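Local coordinates for protein purine nucleoside phosphorylase (Thermus thermophilus, PDB 1ODK) that probably catalyses the phosphate-dependent cleavage of purine nucleosides to the free base and a ribose 1-phosphate, at residues Val84-Gly89 against Glu226-Ala231; Gln107-Leu112 against Ala184-Gly189. All coordinates share one frame; numbering follows the deposited sequence.

Interaction 1. Residues Val84-Gly89 against Glu226-Ala231; sequences VLVRVG and EVALEA
On the helix that presses A228 against V86 and V88, the carboxylate oxygen OE1 of E230 is gripped twice, by a salt bridge from K54 NZ and by a hydrogen bond with Y53 OH. That grip lies on the far side of the helix from the strand; what joins 226-231 to 84-89 is wholly apolar. The CB methyl of A228 dips between two valines on the same face of the strand. It sits 3.6 Å from V88 CG1 and 3.9 Å from V86 CG1, and those two methyls are themselves 4.4 Å apart, so the alanine straddles the pair rather than resting on one of them.

The valines reach it by different rotations. In V86, CG1 is anti to the backbone N (chi1 176°); in V88, CG1 is anti to the carbonyl carbon (chi1 -72°). The effect is to turn each CG1 along the strand toward the other valine, while the CG2 branches diverge. Because the helix contributes just one methyl here, the backbones come close: the CA atoms of V86 and A228 are 6.8 Å apart. R87, between the valines, points away from the helix, and its guanidinium forms salt bridges with E179 and E181.

This is one spot in the packing of helix 214-233 on the central sheet of the phosphorylase fold. Along the same helix M224 meets V88 and V232 meets V86, a turn before and a turn after A228. L18 of the adjoining strand 16-20 also touches A228, and I199 of strand 195-205 lies against V88 and V227.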
loop_
_atom_site.group_PDB
_atom_site.type_symbol
_atom_site.label_atom_id
_atom_site.label_comp_id
_atom_site.label_asym_id
_atom_site.label_seq_id
_atom_site.Cartn_x
_atom_site.Cartn_y
_atom_site.Cartn_z
ATOM N N VAL B 84 -2.303 34.515 -3.572
ATOM C CA VAL B 84 -0.913 34.274 -3.207
ATOM C C VAL B 84 -0.904 33.948 -1.715
ATOM O O VAL B 84 -1.222 34.799 -0.886
ATOM C CB VAL B 84 -0.043 35.523 -3.481
ATOM C CG1 VAL B 84 1.394 35.257 -3.081
ATOM C CG2 VAL B 84 -0.120 35.893 -4.963
ATOM N N LEU B 85 -0.547 32.713 -1.375
ATOM C CA LEU B 85 -0.545 32.295 0.022
ATOM C C LEU B 85 0.803 31.758 0.468
ATOM O O LEU B 85 1.303 30.771 -0.079
ATOM C CB LEU B 85 -1.624 31.230 0.257
ATOM C CG LEU B 85 -3.041 31.602 -0.190
ATOM C CD1 LEU B 85 -3.164 31.389 -1.690
ATOM C CD2 LEU B 85 -4.067 30.741 0.531
ATOM N N VAL B 86 1.380 32.405 1.473
ATOM C CA VAL B 86 2.680 31.995 1.979
ATOM C C VAL B 86 2.625 31.541 3.429
ATOM O O VAL B 86 2.314 32.321 4.334
ATOM C CB VAL B 86 3.717 33.143 1.842
ATOM C CG1 VAL B 86 5.056 32.733 2.458
ATOM C CG2 VAL B 86 3.900 33.495 0.368
ATOM N N ARG B 87 2.910 30.262 3.645
ATOM C CA ARG B 87 2.932 29.728 4.995
ATOM C C ARG B 87 4.176 30.237 5.708
ATOM O O ARG B 87 5.266 30.274 5.136
ATOM C CB ARG B 87 2.954 28.191 4.984
ATOM C CG ARG B 87 3.338 27.573 6.340
ATOM C CD ARG B 87 3.109 26.064 6.377
ATOM N NE ARG B 87 3.932 25.401 7.393
ATOM C CZ ARG B 87 3.832 25.605 8.703
ATOM N NH1 ARG B 87 2.933 26.459 9.184
ATOM N NH2 ARG B 87 4.645 24.963 9.533
ATOM N N VAL B 88 3.997 30.665 6.951
ATOM C CA VAL B 88 5.108 31.113 7.774
ATOM C C VAL B 88 4.924 30.345 9.070
ATOM O O VAL B 88 3.893 30.462 9.733
ATOM C CB VAL B 88 5.076 32.639 8.052
ATOM C CG1 VAL B 88 5.426 33.401 6.780
ATOM C CG2 VAL B 88 3.705 33.064 8.573
ATOM N N GLY B 89 5.906 29.527 9.417
ATOM C CA GLY B 89 5.771 28.755 10.634
ATOM C C GLY B 89 7.087 28.275 11.189
ATOM O O GLY B 89 8.155 28.751 10.794
ATOM N N GLU B 226 9.227 39.014 7.786
ATOM C CA GLU B 226 9.723 40.116 6.968
ATOM C C GLU B 226 10.026 39.598 5.561
ATOM O O GLU B 226 9.701 40.248 4.563
ATOM C CB GLU B 226 10.994 40.705 7.584
ATOM C CG GLU B 226 11.562 41.887 6.810
ATOM C CD GLU B 226 12.836 42.438 7.426
ATOM O OE1 GLU B 226 13.322 43.484 6.944
ATOM O OE2 GLU B 226 13.354 41.828 8.386
ATOM N N VAL B 227 10.654 38.428 5.479
ATOM C CA VAL B 227 10.975 37.847 4.178
ATOM C C VAL B 227 9.694 37.558 3.405
ATOM O O VAL B 227 9.578 37.893 2.225
ATOM C CB VAL B 227 11.784 36.535 4.324
ATOM C CG1 VAL B 227 11.874 35.824 2.982
ATOM C CG2 VAL B 227 13.189 36.844 4.833
ATOM N N ALA B 228 8.724 36.944 4.076
ATOM C CA ALA B 228 7.460 36.602 3.433
ATOM C C ALA B 228 6.692 37.830 2.941
ATOM O O ALA B 228 6.174 37.831 1.827
ATOM C CB ALA B 228 6.591 35.784 4.390
ATOM N N LEU B 229 6.613 38.868 3.766
ATOM C CA LEU B 229 5.891 40.082 3.381
ATOM C C LEU B 229 6.537 40.708 2.153
ATOM O O LEU B 229 5.853 41.076 1.195
ATOM C CB LEU B 229 5.874 41.084 4.546
ATOM C CG LEU B 229 4.943 40.706 5.706
ATOM C CD1 LEU B 229 5.234 41.571 6.916
ATOM C CD2 LEU B 229 3.493 40.862 5.270
ATOM N N GLU B 230 7.859 40.820 2.184
ATOM C CA GLU B 230 8.598 41.382 1.063
ATOM C C GLU B 230 8.387 40.545 -0.196
ATOM O O GLU B 230 8.235 41.078 -1.299
ATOM C CB GLU B 230 10.086 41.443 1.403
ATOM C CG GLU B 230 10.419 42.491 2.443
ATOM C CD GLU B 230 10.104 43.891 1.953
ATOM O OE1 GLU B 230 9.312 44.597 2.609
ATOM O OE2 GLU B 230 10.650 44.283 0.902
ATOM N N ALA B 231 8.367 39.229 -0.021
ATOM C CA ALA B 231 8.185 38.306 -1.134
ATOM C C ALA B 231 6.818 38.392 -1.813
ATOM O O ALA B 231 6.736 38.407 -3.044
ATOM C CB ALA B 231 8.442 36.868 -0.659
#

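Interaction 2. Residues Gln107-Leu112 against Ala184-Gly189; sequences QGAVPL and ALFLLG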
loop_
_atom_site.group_PDB
_atom_site.type_symbol
_atom_site.label_atom_id
_atom_site.label_comp_id
_atom_site.label_asym_id
_atom_site.label_seq_id
_atom_site.Cartn_x
_atom_site.Cartn_y
_atom_site.Cartn_z
ATOM N N GLN B 107 11.609 24.192 -0.722
ATOM C CA GLN B 107 11.662 23.914 -2.152
ATOM C C GLN B 107 10.609 22.865 -2.491
ATOM O O GLN B 107 10.115 22.790 -3.621
ATOM C CB GLN B 107 13.059 23.409 -2.534
ATOM C CG GLN B 107 13.135 22.794 -3.922
ATOM C CD GLN B 107 14.522 22.272 -4.255
ATOM O OE1 GLN B 107 15.242 21.791 -3.377
ATOM N NE2 GLN B 107 14.899 22.356 -5.529
ATOM N N GLY B 108 10.263 22.059 -1.495
ATOM C CA GLY B 108 9.263 21.024 -1.678
ATOM C C GLY B 108 8.921 20.437 -0.323
ATOM O O GLY B 108 9.585 20.739 0.668
ATOM N N ALA B 109 7.890 19.601 -0.267
ATOM C CA ALA B 109 7.497 18.989 0.997
ATOM C C ALA B 109 7.171 17.509 0.834
ATOM O O ALA B 109 6.270 17.152 0.083
ATOM C CB ALA B 109 6.294 19.723 1.579
ATOM N N VAL B 110 7.917 16.652 1.525
ATOM C CA VAL B 110 7.659 15.214 1.462
ATOM C C VAL B 110 6.281 15.027 2.091
ATOM O O VAL B 110 6.053 15.430 3.228
ATOM C CB VAL B 110 8.725 14.418 2.250
ATOM C CG1 VAL B 110 8.349 12.944 2.317
ATOM C CG2 VAL B 110 10.079 14.574 1.570
ATOM N N PRO B 111 5.338 14.425 1.349
ATOM C CA PRO B 111 3.990 14.224 1.885
ATOM C C PRO B 111 3.801 13.008 2.789
ATOM O O PRO B 111 3.403 11.939 2.328
ATOM C CB PRO B 111 3.138 14.156 0.627
ATOM C CG PRO B 111 4.030 13.398 -0.315
ATOM C CD PRO B 111 5.422 13.981 -0.059
ATOM N N LEU B 112 4.080 13.180 4.077
ATOM C CA LEU B 112 3.914 12.095 5.041
ATOM C C LEU B 112 2.565 12.237 5.746
ATOM O O LEU B 112 2.329 11.620 6.786
ATOM C CB LEU B 112 5.032 12.134 6.086
ATOM C CG LEU B 112 6.471 12.018 5.579
ATOM C CD1 LEU B 112 7.418 12.006 6.771
ATOM C CD2 LEU B 112 6.631 10.748 4.754
ATOM N N ALA B 184 0.083 19.968 1.973
ATOM C CA ALA B 184 -1.300 20.254 1.573
ATOM C C ALA B 184 -1.443 21.610 0.887
ATOM O O ALA B 184 -2.183 21.752 -0.087
ATOM C CB ALA B 184 -2.235 20.183 2.797
ATOM N N LEU B 185 -0.743 22.610 1.406
ATOM C CA LEU B 185 -0.799 23.941 0.814
ATOM C C LEU B 185 -0.291 23.871 -0.628
ATOM O O LEU B 185 -0.926 24.388 -1.548
ATOM C CB LEU B 185 0.072 24.907 1.615
ATOM C CG LEU B 185 0.263 26.319 1.056
ATOM C CD1 LEU B 185 -1.063 27.079 1.064
ATOM C CD2 LEU B 185 1.312 27.040 1.901
ATOM N N PHE B 186 0.853 23.219 -0.811
ATOM C CA PHE B 186 1.459 23.091 -2.135
ATOM C C PHE B 186 0.522 22.365 -3.095
ATOM O O PHE B 186 0.316 22.811 -4.224
ATOM C CB PHE B 186 2.801 22.348 -2.032
ATOM C CG PHE B 186 3.893 23.143 -1.349
ATOM C CD1 PHE B 186 5.092 22.533 -0.990
ATOM C CD2 PHE B 186 3.727 24.502 -1.076
ATOM C CE1 PHE B 186 6.112 23.260 -0.367
ATOM C CE2 PHE B 186 4.735 25.239 -0.456
ATOM C CZ PHE B 186 5.929 24.615 -0.100
ATOM N N LEU B 187 -0.041 21.246 -2.645
ATOM C CA LEU B 187 -0.968 20.474 -3.466
ATOM C C LEU B 187 -2.167 21.326 -3.862
ATOM O O LEU B 187 -2.536 21.397 -5.039
ATOM C CB LEU B 187 -1.456 19.235 -2.703
ATOM C CG LEU B 187 -2.539 18.411 -3.411
ATOM C CD1 LEU B 187 -1.979 17.874 -4.718
ATOM C CD2 LEU B 187 -3.011 17.269 -2.514
ATOM N N LEU B 188 -2.782 21.974 -2.877
ATOM C CA LEU B 188 -3.948 22.803 -3.152
ATOM C C LEU B 188 -3.613 23.979 -4.058
ATOM O O LEU B 188 -4.462 24.439 -4.821
ATOM C CB LEU B 188 -4.572 23.293 -1.840
ATOM C CG LEU B 188 -5.301 22.175 -1.081
ATOM C CD1 LEU B 188 -5.776 22.680 0.274
ATOM C CD2 LEU B 188 -6.486 21.678 -1.915
ATOM N N GLY B 189 -2.379 24.468 -3.978
ATOM C CA GLY B 189 -1.980 25.570 -4.834
ATOM C C GLY B 189 -2.118 25.154 -6.291
ATOM O O GLY B 189 -2.650 25.897 -7.126
#
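F186 reaches across from its helix to G108 and A109, a buried helix-to-strand contact of the phosphorylase fold; further along, P111 is the centre of an inverse gamma turn, which closes with a weak hydrogen bond, L112 N to V110 O at 3.1 Å.

The apolar part rests on one ring and one methyl. A109 CB, pointing toward the helix, approaches the phenyl obliquely and is 4.0 Å from both CD1 and CE1 of F186. With CG anti to its carbonyl carbon (chi1 -70°), the ring stretches out from the helix and spans much of the gap between backbones, whose nearest CA atoms, those of A109 and F186, are 7.9 Å apart. P127 and P129, from a loop, also pack against the phenyl, and V153 and S155 of strand 152-156 touch A109.

The polar part stays within the backbones and at the subunit boundary. In the helix, L188 N bonds to A184 O at 2.9 Å, and G189 N to L185 O at 2.8 Å. Q107, where the chain turns a corner, points away from the helix and turns its amide to a second subunit, with NE2 bonding P129 O and OE1 bonding R190 NH2 of that neighbouring chain.

Beside the methyl, the ring also meets main chain: G108 C lies at its edge, near the ring plane, 4.0 Å from F186 CE1.

In the fold
Interactions 1 and 2 have centres about 16 Å apart, yet they touch: R87 CB, on the strand of interaction 1, is 3.7 Å from CD2 of L185 in the helix of interaction 2. Strand 84-93 is thus packed between helix 214-233, met by V86 and V88, and helix 182-192, met by R87, a layered helix-sheet-helix arrangement. Along the chain, interaction 2 is nested within the loop that interaction 1 closes, and both reach the same mixed sheet. The acidic partners of R87 lie just before helix 182-192; in hexameric relatives the corresponding region contributes to the nucleoside and phosphate site, so the active site probably lies near this junction.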